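Local coordinates for replicase polyprotein 1a (Avian infectious bronchitis virus, PDB 3LD1) that is of unknown function in its nsp2a region but belongs to a coronavirus polyprotein whose mature products include papain-like and 3C-like proteinases, at residues A[282-287]-A[340-345]; A[289-294]-A[346-351]. The protein carries 3 engineered substitutions. All blocks are in the same frame, centred on the assembly; numbering follows the deposited sequence.

Along the chain the four segments alternate: 282-287, 289-294, 340-345, then 346-351. Strand 281-285 is an outermost strand of a four-stranded antiparallel sheet, whereas strands 291-298, 335-342 and 345-355 belong to a mixed six-stranded sheet. Contact 1 therefore bridges the two sheets, while contact 2 is a pairing inside the second. Their centres lie about 9 Å apart, because 346-351 follows directly on 340-345, whose own end is the tight hairpin turn. That hairpin ties them together: Pro340 O and Leu347 N are 3.0 Å apart, a probable hydrogen bond. The chain thus leaves one sheet after 281-285 and enters the next within a few residues, so the short link 286-290 and contact 1 both join the two sheets.

Contact 1. Residues A[282-287]-A[340-345]; sequences FEVVGN and PLSGNF
Strand 282-285 passes strand 340-342 steeply, at 74° between their directions and 5.6 Å between their axes, with Glu283 and Ser342 nearest the crossing. One direct hydrogen bond crosses, from backbone to side chain: Val284 N donates to Ser342 OG at 3.2 Å, almost straight at 172°. The hydroxyl reaches this N-H because OG lies anti to the serine's own backbone N (chi1 164°), swung beside its carbonyl carbon. A CA-H...O contact adds to it, Ser342 CA standing 3.4 Å from Phe282 O. A water bridges the backbones, accepting from Phe282 N at 3.2 Å and donating to Leu341 O at 2.7 Å. The same carbonyl oxygen sits in plane at the edge of the Phe282 ring, 3.7 Å from Phe282 CD2. Farther along this ring, Phe282 CE2 comes within 4.2 Å of Pro340 CB, while its plane runs nearly parallel to the ring of His325. Two residues on, Val284 CG2 approaches Phe345 CD1 obliquely (4.2 Å), and Leu347 touches the same valine. Glu283 points away, its backbone bonded to Lys267 within its own sheet. Ser342 to Phe345 form a type II' turn, with Gly343 at positive phi, closing a two-residue beta hairpin. The outermost strand of an antiparallel sheet is thus laid across the end of a hairpin from a second sheet.

Contact 2. Residues A[289-294]-A[346-351]; sequences KGTQVV and ALHDVH
Thr291 and Ala346 face each other as an antiparallel hydrogen-bonded pair, held by two short backbone bonds: Thr291 N to Ala346 O at 2.6 Å and Ala346 N to Thr291 O at 2.7 Å. Packing is close here, with Gly290 CA only 3.1 Å from Ala346 O. On the face that carries the Thr291 and Ala346 side chains, Val293 CG1 meets Ala346 CB at 3.8 Å, and Tyr328 touches Val293 and Ala346. The bridge ties strand 291-298 to strand 345-355 in the mixed sheet, and the Asn344-Val293 backbone bond carries the pairing on to the hairpin turn. His348 is partly exposed but still close: its ring comes back beside Gly290 at an oblique angle and brings NE2 to 2.9 Å from Thr291 OG1, a hydrogen bond made at the ring edge, the two side chains crossing at about a right angle. The hydroxyl is presented by a chi1 of -64°, which sets OG1 beside the threonine's N. The contact loosens toward solvent at Lys289, where a water bridges the two segments, donating to Lys289 O at 2.8 Å and accepting from His348 N at 2.8 Å, while the end of the exposed Lys289 side chain leads away.

Contact 1. Residues A[282-287]-A[340-345]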
loop_
_atom_site.group_PDB
_atom_site.type_symbol
_atom_site.label_atom_id
_atom_site.label_comp_id
_atom_site.label_asym_id
_atom_site.label_seq_id
_atom_site.Cartn_x
_atom_site.Cartn_y
_atom_site.Cartn_z
ATOM N N PHE A 282 -24.332 17.737 2.703
ATOM C CA PHE A 282 -23.223 16.837 2.561
ATOM C C PHE A 282 -22.971 16.047 3.829
ATOM O O PHE A 282 -23.220 16.550 4.945
ATOM C CB PHE A 282 -21.988 17.609 2.180
ATOM C CG PHE A 282 -22.184 18.642 1.050
ATOM C CD1 PHE A 282 -22.427 18.239 -0.282
ATOM C CD2 PHE A 282 -22.109 20.035 1.332
ATOM C CE1 PHE A 282 -22.526 19.178 -1.294
ATOM C CE2 PHE A 282 -22.233 20.984 0.327
ATOM C CZ PHE A 282 -22.410 20.554 -0.998
ATOM N N GLU A 283 -22.554 14.778 3.636
ATOM C CA GLU A 283 -22.086 13.852 4.727
ATOM C C GLU A 283 -20.723 13.259 4.388
ATOM O O GLU A 283 -20.647 12.390 3.469
ATOM C CB GLU A 283 -23.030 12.665 4.901
ATOM C CG GLU A 283 -24.107 12.794 5.958
ATOM C CD GLU A 283 -25.192 11.684 5.819
ATOM O OE1 GLU A 283 -26.400 11.965 6.025
ATOM O OE2 GLU A 283 -24.847 10.541 5.431
ATOM N N VAL A 284 -19.682 13.680 5.121
ATOM C CA VAL A 284 -18.319 13.200 4.941
ATOM C C VAL A 284 -18.319 11.680 4.956
ATOM O O VAL A 284 -18.998 11.080 5.801
ATOM C CB VAL A 284 -17.352 13.705 6.121
ATOM C CG1 VAL A 284 -16.104 12.859 6.283
ATOM C CG2 VAL A 284 -16.915 15.028 5.858
ATOM N N VAL A 285 -17.537 11.053 4.068
ATOM C CA VAL A 285 -17.281 9.607 4.179
ATOM C C VAL A 285 -15.760 9.331 4.171
ATOM O O VAL A 285 -15.010 10.001 3.420
ATOM C CB VAL A 285 -18.069 8.785 3.100
ATOM C CG1 VAL A 285 -19.601 8.712 3.410
ATOM C CG2 VAL A 285 -17.846 9.322 1.727
ATOM N N GLY A 286 -15.300 8.426 5.055
ATOM C CA GLY A 286 -13.951 7.991 5.036
ATOM C C GLY A 286 -13.108 9.098 5.579
ATOM O O GLY A 286 -13.561 9.868 6.432
ATOM N N ASN A 287 -11.862 9.198 5.156
ATOM C CA ASN A 287 -11.027 10.165 5.863
ATOM C C ASN A 287 -11.058 11.540 5.216
ATOM O O ASN A 287 -10.795 11.666 3.981
ATOM C CB ASN A 287 -9.571 9.656 6.034
ATOM C CG ASN A 287 -9.509 8.242 6.525
ATOM O OD1 ASN A 287 -9.019 7.345 5.828
ATOM N ND2 ASN A 287 -10.054 8.015 7.704
ATOM N N PRO A 340 -18.120 24.110 2.190
ATOM C CA PRO A 340 -18.962 22.882 2.317
ATOM C C PRO A 340 -19.060 22.469 3.764
ATOM O O PRO A 340 -18.123 22.667 4.491
ATOM C CB PRO A 340 -18.283 21.854 1.402
ATOM C CG PRO A 340 -17.303 22.668 0.536
ATOM C CD PRO A 340 -16.910 23.883 1.398
ATOM N N LEU A 341 -20.208 21.982 4.192
ATOM C CA LEU A 341 -20.409 21.607 5.587
ATOM C C LEU A 341 -20.991 20.228 5.727
ATOM O O LEU A 341 -21.933 19.894 4.994
ATOM C CB LEU A 341 -21.414 22.594 6.223
ATOM C CG LEU A 341 -21.821 22.600 7.721
ATOM C CD1 LEU A 341 -20.627 22.768 8.664
ATOM C CD2 LEU A 341 -22.969 23.635 8.123
ATOM N N SER A 342 -20.508 19.462 6.716
ATOM C CA SER A 342 -21.127 18.186 7.100
ATOM C C SER A 342 -21.252 18.198 8.617
ATOM O O SER A 342 -20.211 18.254 9.310
ATOM C CB SER A 342 -20.194 17.083 6.644
ATOM O OG SER A 342 -20.496 15.862 7.276
ATOM N N GLY A 343 -22.489 18.195 9.157
ATOM C CA GLY A 343 -22.679 18.295 10.625
ATOM C C GLY A 343 -22.002 19.609 11.043
ATOM O O GLY A 343 -22.422 20.684 10.597
ATOM N N ASN A 344 -20.907 19.513 11.826
ATOM C CA ASN A 344 -20.139 20.621 12.405
ATOM C C ASN A 344 -18.725 20.556 11.875
ATOM O O ASN A 344 -17.748 20.958 12.499
ATOM C CB ASN A 344 -20.098 20.553 13.936
ATOM C CG ASN A 344 -21.411 21.056 14.627
ATOM O OD1 ASN A 344 -21.824 20.541 15.652
ATOM N ND2 ASN A 344 -22.021 22.057 14.083
ATOM N N PHE A 345 -18.595 19.994 10.710
ATOM C CA PHE A 345 -17.303 19.892 10.096
ATOM C C PHE A 345 -17.322 20.773 8.777
ATOM O O PHE A 345 -18.232 20.661 7.918
ATOM C CB PHE A 345 -16.998 18.424 9.851
ATOM C CG PHE A 345 -15.520 18.138 9.649
ATOM C CD1 PHE A 345 -15.023 17.852 8.401
ATOM C CD2 PHE A 345 -14.637 18.157 10.720
ATOM C CE1 PHE A 345 -13.637 17.580 8.219
ATOM C CE2 PHE A 345 -13.297 17.913 10.547
ATOM C CZ PHE A 345 -12.808 17.607 9.292
HETATM O O HOH W 1 -24.491 20.430 4.394
#

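Contact 2. Residues A[289-294]-A[346-351]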
loop_
_atom_site.group_PDB
_atom_site.type_symbol
_atom_site.label_atom_id
_atom_site.label_comp_id
_atom_site.label_asym_id
_atom_site.label_seq_id
_atom_site.Cartn_x
_atom_site.Cartn_y
_atom_site.Cartn_z
ATOM N N LYS A 289 -10.047 15.891 5.624
ATOM C CA LYS A 289 -9.500 17.050 6.309
ATOM C C LYS A 289 -10.549 18.156 6.272
ATOM O O LYS A 289 -11.309 18.300 5.308
ATOM C CB LYS A 289 -8.219 17.590 5.652
ATOM C CG LYS A 289 -7.155 16.565 5.196
ATOM C CD LYS A 289 -6.271 16.112 6.336
ATOM C CE LYS A 289 -5.142 15.177 5.902
ATOM N NZ LYS A 289 -3.994 16.023 5.316
ATOM N N GLY A 290 -10.535 18.977 7.304
ATOM C CA GLY A 290 -11.410 20.118 7.413
ATOM C C GLY A 290 -11.278 20.754 8.797
ATOM O O GLY A 290 -10.326 20.487 9.535
ATOM N N THR A 291 -12.237 21.617 9.134
ATOM C CA THR A 291 -12.191 22.397 10.345
ATOM C C THR A 291 -13.454 22.127 11.119
ATOM O O THR A 291 -14.552 22.210 10.585
ATOM C CB THR A 291 -11.967 23.895 10.013
ATOM O OG1 THR A 291 -10.665 24.039 9.396
ATOM C CG2 THR A 291 -11.968 24.776 11.303
ATOM N N GLN A 292 -13.287 21.743 12.369
ATOM C CA GLN A 292 -14.402 21.623 13.300
ATOM C C GLN A 292 -14.865 23.077 13.588
ATOM O O GLN A 292 -14.053 23.914 13.970
ATOM C CB GLN A 292 -13.874 20.944 14.567
ATOM C CG GLN A 292 -14.857 20.788 15.694
ATOM C CD GLN A 292 -15.950 19.769 15.330
ATOM O OE1 GLN A 292 -15.681 18.775 14.629
ATOM N NE2 GLN A 292 -17.203 20.051 15.741
ATOM N N VAL A 293 -16.158 23.363 13.390
ATOM C CA VAL A 293 -16.702 24.689 13.540
ATOM C C VAL A 293 -17.948 24.714 14.466
ATOM O O VAL A 293 -18.465 23.631 14.833
ATOM C CB VAL A 293 -17.145 25.230 12.205
ATOM C CG1 VAL A 293 -15.910 25.532 11.261
ATOM C CG2 VAL A 293 -18.239 24.291 11.604
ATOM N N VAL A 294 -18.408 25.944 14.813
ATOM C CA VAL A 294 -19.706 26.171 15.450
ATOM C C VAL A 294 -20.712 26.877 14.574
ATOM O O VAL A 294 -20.429 27.922 14.035
ATOM C CB VAL A 294 -19.568 27.109 16.675
ATOM C CG1 VAL A 294 -20.948 27.398 17.311
ATOM C CG2 VAL A 294 -18.492 26.569 17.702
ATOM N N ALA A 346 -16.362 21.675 8.646
ATOM C CA ALA A 346 -16.316 22.520 7.470
ATOM C C ALA A 346 -15.123 22.089 6.674
ATOM O O ALA A 346 -14.014 21.835 7.226
ATOM C CB ALA A 346 -16.195 23.973 7.839
ATOM N N LEU A 347 -15.329 21.963 5.386
ATOM C CA LEU A 347 -14.226 21.577 4.512
ATOM C C LEU A 347 -13.510 22.802 3.988
ATOM O O LEU A 347 -14.052 23.889 4.047
ATOM C CB LEU A 347 -14.828 20.888 3.339
ATOM C CG LEU A 347 -15.008 19.381 3.297
ATOM C CD1 LEU A 347 -15.261 18.600 4.652
ATOM C CD2 LEU A 347 -16.080 19.164 2.341
ATOM N N HIS A 348 -12.307 22.663 3.447
ATOM C CA HIS A 348 -11.626 23.908 3.108
ATOM C C HIS A 348 -11.874 24.445 1.656
ATOM O O HIS A 348 -11.049 25.221 1.145
ATOM C CB HIS A 348 -10.135 23.811 3.404
ATOM C CG HIS A 348 -9.817 23.371 4.791
ATOM N ND1 HIS A 348 -8.705 22.615 5.084
ATOM C CD2 HIS A 348 -10.437 23.595 5.968
ATOM C CE1 HIS A 348 -8.649 22.395 6.386
ATOM N NE2 HIS A 348 -9.707 22.955 6.940
ATOM N N ASP A 349 -12.977 24.082 0.991
ATOM C CA ASP A 349 -13.188 24.665 -0.318
ATOM C C ASP A 349 -13.815 26.050 -0.313
ATOM O O ASP A 349 -14.940 26.244 -0.797
ATOM C CB ASP A 349 -13.915 23.713 -1.212
ATOM C CG ASP A 349 -13.222 22.389 -1.263
ATOM O OD1 ASP A 349 -13.294 21.695 -0.248
ATOM O OD2 ASP A 349 -12.565 22.055 -2.274
ATOM N N VAL A 350 -13.059 27.018 0.207
ATOM C CA VAL A 350 -13.631 28.281 0.552
ATOM C C VAL A 350 -14.005 29.104 -0.685
ATOM O O VAL A 350 -13.176 29.318 -1.538
ATOM C CB VAL A 350 -12.708 29.077 1.499
ATOM C CG1 VAL A 350 -13.415 30.387 1.914
ATOM C CG2 VAL A 350 -12.400 28.293 2.746
ATOM N N HIS A 351 -15.268 29.545 -0.768
ATOM C CA HIS A 351 -15.694 30.505 -1.793
ATOM C C HIS A 351 -16.069 31.900 -1.220
ATOM O O HIS A 351 -16.555 32.010 -0.097
ATOM C CB HIS A 351 -16.841 29.908 -2.608
ATOM C CG HIS A 351 -16.448 28.717 -3.453
ATOM N ND1 HIS A 351 -15.954 27.551 -2.915
ATOM C CD2 HIS A 351 -16.498 28.511 -4.801
ATOM C CE1 HIS A 351 -15.699 26.685 -3.892
ATOM N NE2 HIS A 351 -15.991 27.252 -5.050
HETATM O O HOH W 2 -11.131 20.120 3.232
#